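Local coordinates for cell division control protein 45 cdc45 putative (Entamoeba histolytica, PDB 6CC2), which probably acts as the Cdc45 component of the eukaryotic replicative helicase, supporting the initiation and elongation of chromosomal DNA replication, at residues A[115-118]-A[123-126]; A[265-270]-A[297-302]. One frame throughout, in Å; residues are numbered along the deposited sequence.

Contact 1: residues A[115-118]-A[123-126]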
loop_
_atom_site.group_PDB
_atom_site.type_symbol
_atom_site.label_atom_id
_atom_site.label_comp_id
_atom_site.label_asym_id
_atom_site.label_seq_id
_atom_site.Cartn_x
_atom_site.Cartn_y
_atom_site.Cartn_z
ATOM N N LEU A 115 5.762 -25.375 -6.472
ATOM C CA LEU A 115 4.874 -26.114 -7.366
ATOM C C LEU A 115 4.300 -25.203 -8.444
ATOM O O LEU A 115 4.010 -25.666 -9.556
ATOM C CB LEU A 115 3.764 -26.792 -6.571
ATOM C CG LEU A 115 4.233 -27.864 -5.593
ATOM C CD1 LEU A 115 3.048 -28.407 -4.795
ATOM C CD2 LEU A 115 4.954 -28.994 -6.294
ATOM N N ASN A 116 4.162 -23.906 -8.148
ATOM C CA ASN A 116 3.859 -22.927 -9.191
ATOM C C ASN A 116 4.974 -22.880 -10.230
ATOM O O ASN A 116 4.714 -22.778 -11.434
ATOM C CB ASN A 116 3.670 -21.538 -8.586
ATOM C CG ASN A 116 2.326 -21.368 -7.852
ATOM O OD1 ASN A 116 1.532 -22.302 -7.718
ATOM N ND2 ASN A 116 2.086 -20.164 -7.374
ATOM N N VAL A 117 6.230 -22.948 -9.777
ATOM C CA VAL A 117 7.358 -22.839 -10.689
ATOM C C VAL A 117 7.426 -24.046 -11.612
ATOM O O VAL A 117 7.732 -23.915 -12.801
ATOM C CB VAL A 117 8.673 -22.668 -9.902
ATOM C CG1 VAL A 117 9.862 -22.673 -10.842
ATOM C CG2 VAL A 117 8.651 -21.387 -9.090
ATOM N N THR A 118 7.174 -25.245 -11.081
ATOM C CA THR A 118 7.322 -26.449 -11.886
ATOM C C THR A 118 6.089 -26.767 -12.729
ATOM O O THR A 118 6.174 -27.625 -13.610
ATOM C CB THR A 118 7.647 -27.652 -10.991
ATOM O OG1 THR A 118 6.597 -27.846 -10.043
ATOM C CG2 THR A 118 8.956 -27.425 -10.254
ATOM N N GLY A 123 1.763 -19.503 -15.495
ATOM C CA GLY A 123 2.742 -18.584 -16.041
ATOM C C GLY A 123 3.120 -17.482 -15.066
ATOM O O GLY A 123 2.387 -16.496 -14.929
ATOM N N LEU A 124 4.247 -17.655 -14.376
ATOM C CA LEU A 124 4.773 -16.645 -13.465
ATOM C C LEU A 124 5.581 -15.624 -14.259
ATOM O O LEU A 124 6.686 -15.916 -14.717
ATOM C CB LEU A 124 5.641 -17.306 -12.395
ATOM C CG LEU A 124 4.995 -18.297 -11.459
ATOM C CD1 LEU A 124 6.041 -19.194 -10.815
ATOM C CD2 LEU A 124 4.197 -17.552 -10.384
ATOM N N ILE A 125 5.045 -14.436 -14.420
ATOM C CA ILE A 125 5.645 -13.435 -15.298
ATOM C C ILE A 125 6.680 -12.625 -14.532
ATOM O O ILE A 125 6.400 -12.084 -13.451
ATOM C CB ILE A 125 4.577 -12.518 -15.916
ATOM C CG1 ILE A 125 3.612 -13.341 -16.752
ATOM C CG2 ILE A 125 5.230 -11.438 -16.769
ATOM C CD1 ILE A 125 2.425 -12.541 -17.262
ATOM N N THR A 126 7.888 -12.553 -15.094
ATOM C CA THR A 126 8.945 -11.694 -14.587
ATOM C C THR A 126 9.479 -10.869 -15.747
ATOM O O THR A 126 9.298 -11.227 -16.918
ATOM C CB THR A 126 10.103 -12.496 -13.973
ATOM O OG1 THR A 126 10.855 -13.092 -15.031
ATOM C CG2 THR A 126 9.583 -13.585 -13.049
#
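Asn116 meets Leu124 with the root of its side chain and with its backbone rather than with its amide: CB stands 4.0 Å from Leu124 CD1, and Asn116 O lies 3.9 Å from the same methyl. The amide is engaged elsewhere. With CG set beside the backbone N (chi1 -75°), OD1 accepts a hydrogen bond from Val91 N, while ND2 makes weak bonds to the carbonyls of Ala86, Gly87 and Ile89. A buried polar group is thus satisfied beside the contact with Leu124 CD1, and these bonds hold the plane of the amide.

Val117 turns its CB away from the strand, yet one branch still reaches it. CG1 is anti to the backbone N (chi1 175°), which leaves CG2 as the methyl directed at Leu124, 3.8 Å from CD1. The two side chains cross at about a right angle. Leu124 CD1 therefore sits over the junction of two consecutive helical residues, touching a backbone oxygen and a methylene on Asn116 and a methyl on Val117.

This is compact local packing of a short helix against the strand that follows it. Strand 122-125 lies between strands 2-3 and 102-106 of a parallel sheet, consistent with the RecJ-like DHH domain known in Cdc45 relatives. Met1 makes backbone hydrogen bonds to both Asn116 and Leu124, so the N terminus bridges helix and strand. Phe112 touches both Val117 and Leu124, and Ile2 and Ile105 of the flanking strands also pack on the leucine.

Contact 2: residues A[265-270]-A[297-302]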
loop_
_atom_site.group_PDB
_atom_site.type_symbol
_atom_site.label_atom_id
_atom_site.label_comp_id
_atom_site.label_asym_id
_atom_site.label_seq_id
_atom_site.Cartn_x
_atom_site.Cartn_y
_atom_site.Cartn_z
ATOM N N TRP A 265 -0.428 20.397 1.852
ATOM C CA TRP A 265 -0.764 20.457 3.271
ATOM C C TRP A 265 -0.095 21.698 3.840
ATOM O O TRP A 265 -0.031 22.743 3.169
ATOM C CB TRP A 265 -0.300 19.180 3.961
ATOM C CG TRP A 265 -1.032 18.776 5.183
ATOM C CD1 TRP A 265 -1.947 19.486 5.878
ATOM C CD2 TRP A 265 -0.935 17.494 5.833
ATOM N NE1 TRP A 265 -2.424 18.742 6.943
ATOM C CE2 TRP A 265 -1.803 17.521 6.939
ATOM C CE3 TRP A 265 -0.188 16.346 5.587
ATOM C CZ2 TRP A 265 -1.955 16.436 7.792
ATOM C CZ3 TRP A 265 -0.338 15.277 6.439
ATOM C CH2 TRP A 265 -1.217 15.328 7.522
ATOM N N THR A 266 0.368 21.600 5.089
ATOM C CA THR A 266 1.130 22.644 5.767
ATOM C C THR A 266 2.429 22.031 6.270
ATOM O O THR A 266 2.499 20.830 6.527
ATOM C CB THR A 266 0.396 23.261 6.953
ATOM O OG1 THR A 266 0.301 22.302 8.029
ATOM C CG2 THR A 266 -1.016 23.738 6.578
ATOM N N LEU A 267 3.461 22.866 6.436
ATOM C CA LEU A 267 4.712 22.359 6.996
ATOM C C LEU A 267 4.474 21.734 8.359
ATOM O O LEU A 267 4.960 20.636 8.650
ATOM C CB LEU A 267 5.728 23.488 7.099
ATOM C CG LEU A 267 6.987 23.157 7.911
ATOM C CD1 LEU A 267 7.719 21.968 7.326
ATOM C CD2 LEU A 267 7.903 24.390 8.000
ATOM N N TYR A 268 3.709 22.425 9.206
ATOM C CA TYR A 268 3.491 21.993 10.578
ATOM C C TYR A 268 2.894 20.600 10.630
ATOM O O TYR A 268 3.411 19.718 11.321
ATOM C CB TYR A 268 2.576 23.003 11.268
ATOM C CG TYR A 268 2.392 22.819 12.748
ATOM C CD1 TYR A 268 3.260 23.414 13.658
ATOM C CD2 TYR A 268 1.341 22.076 13.234
ATOM C CE1 TYR A 268 3.091 23.271 15.016
ATOM C CE2 TYR A 268 1.159 21.915 14.609
ATOM C CZ TYR A 268 2.040 22.513 15.488
ATOM O OH TYR A 268 1.871 22.358 16.837
ATOM N N ASP A 269 1.797 20.384 9.906
ATOM C CA ASP A 269 1.093 19.119 10.004
ATOM C C ASP A 269 1.719 18.036 9.142
ATOM O O ASP A 269 1.695 16.866 9.524
ATOM C CB ASP A 269 -0.359 19.331 9.635
ATOM C CG ASP A 269 -1.192 19.756 10.844
ATOM O OD1 ASP A 269 -0.920 19.237 11.944
ATOM O OD2 ASP A 269 -2.070 20.615 10.700
ATOM N N SER A 270 2.325 18.392 8.007
ATOM C CA SER A 270 3.002 17.367 7.216
ATOM C C SER A 270 4.148 16.769 8.012
ATOM O O SER A 270 4.322 15.549 8.076
ATOM C CB SER A 270 3.487 17.961 5.896
ATOM O OG SER A 270 4.194 16.988 5.141
ATOM N N ALA A 297 10.222 26.502 16.368
ATOM C CA ALA A 297 10.883 27.746 16.752
ATOM C C ALA A 297 12.387 27.674 16.514
ATOM O O ALA A 297 13.006 28.680 16.142
ATOM C CB ALA A 297 10.579 28.065 18.211
ATOM N N ASP A 298 12.986 26.503 16.720
ATOM C CA ASP A 298 14.406 26.333 16.455
ATOM C C ASP A 298 14.750 26.592 14.994
ATOM O O ASP A 298 15.881 26.982 14.687
ATOM C CB ASP A 298 14.844 24.914 16.834
ATOM C CG ASP A 298 16.357 24.759 16.859
ATOM O OD1 ASP A 298 16.964 25.056 17.908
ATOM O OD2 ASP A 298 16.940 24.345 15.832
HETATM N N MSE A 299 13.807 26.357 14.085
HETATM C CA MSE A 299 14.043 26.604 12.667
HETATM C C MSE A 299 13.912 28.086 12.325
HETATM O O MSE A 299 14.244 28.510 11.213
HETATM C CB MSE A 299 13.070 25.787 11.815
HETATM C CG MSE A 299 13.259 24.308 11.968
HETATM SE SE MSE A 299 12.175 23.323 10.677
HETATM C CE MSE A 299 10.454 23.878 11.249
ATOM N N GLY A 300 13.437 28.867 13.292
ATOM C CA GLY A 300 13.190 30.276 13.068
ATOM C C GLY A 300 11.957 30.566 12.257
ATOM O O GLY A 300 11.874 31.624 11.620
ATOM N N ILE A 301 10.987 29.661 12.259
ATOM C CA ILE A 301 9.757 29.818 11.492
ATOM C C ILE A 301 8.610 30.070 12.464
ATOM O O ILE A 301 8.332 29.216 13.316
ATOM C CB ILE A 301 9.477 28.582 10.629
ATOM C CG1 ILE A 301 10.641 28.339 9.662
ATOM C CG2 ILE A 301 8.164 28.736 9.874
ATOM C CD1 ILE A 301 10.563 27.012 8.927
ATOM N N PRO A 302 7.904 31.191 12.362
ATOM C CA PRO A 302 6.742 31.398 13.237
ATOM C C PRO A 302 5.615 30.423 12.911
ATOM O O PRO A 302 5.482 29.931 11.790
ATOM C CB PRO A 302 6.331 32.854 12.964
ATOM C CG PRO A 302 6.870 33.159 11.610
ATOM C CD PRO A 302 8.134 32.330 11.454
#
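A helix start faces a helix end here: Leu267, in the first turn of helix 267-273, packs on Met299 and Ile301, which flank Gly300 of the Schellman motif closing helix 288-298. The contact belongs to the helical part of the chain between the N-terminal parallel sheet and the C-terminal mixed sheet. Leu267 carries one whole side of it through a single methyl, CD2, which meets Ile301 CD1 at 3.8 Å and the terminal methyl CE of Met299, a selenomethionine, at 4.2 Å. Both approaches are tip to tip. Leu267 extends with CG anti to the backbone N (chi1 169°), which carries its branch out toward the opposing segment. A bend at chi3 (-62°) points the Met299 terminal methyl, CE, at the leucine.

Local bonds shape both turns. Thr266 is the N-cap of helix 267-273, its OG1 accepting from Asp269 N at 3.1 Å along a nearly straight path. On the other side, Gly300 takes a positive phi of 75°, and its N returns to Ala297 O at 2.9 Å. Met299 and Ile301, before and after the glycine, both direct their CB atoms toward segment 265-270. Phe321 of helix 315-331 touches Leu267 and Ile301 alike, and Tyr328 lies against Met299. A second tie joins the same two helices, a hydrogen bond between Tyr268 OH and Asp293 OD1 of helix 288-298.

With methyl groups alone meeting between the two segments, the attraction is dispersive and hydrophobic; it depends on close approach and imposes little direction, while the capping bonds of Thr266 and Gly300 each lie within their own segment.

From the N terminus, the chain makes contact 1 first and closes it long before contact 2 opens, so the two lie in series and neither nest nor cross. Contact 1 closes a very short loop of four residues, joining a helix to the next strand of the N-terminal parallel sheet. Contact 2 spans 26 intervening residues, mostly helical, and brings the turn that follows helix 288-298 back to the first turn of helix 267-273. The centres of contact 1 and contact 2 are about 50 Å apart, on opposite sides of the centre of the chain. Contact 1 ties a helix to the N-terminal sheet, and contact 2 ties two helices of the helical part to each other.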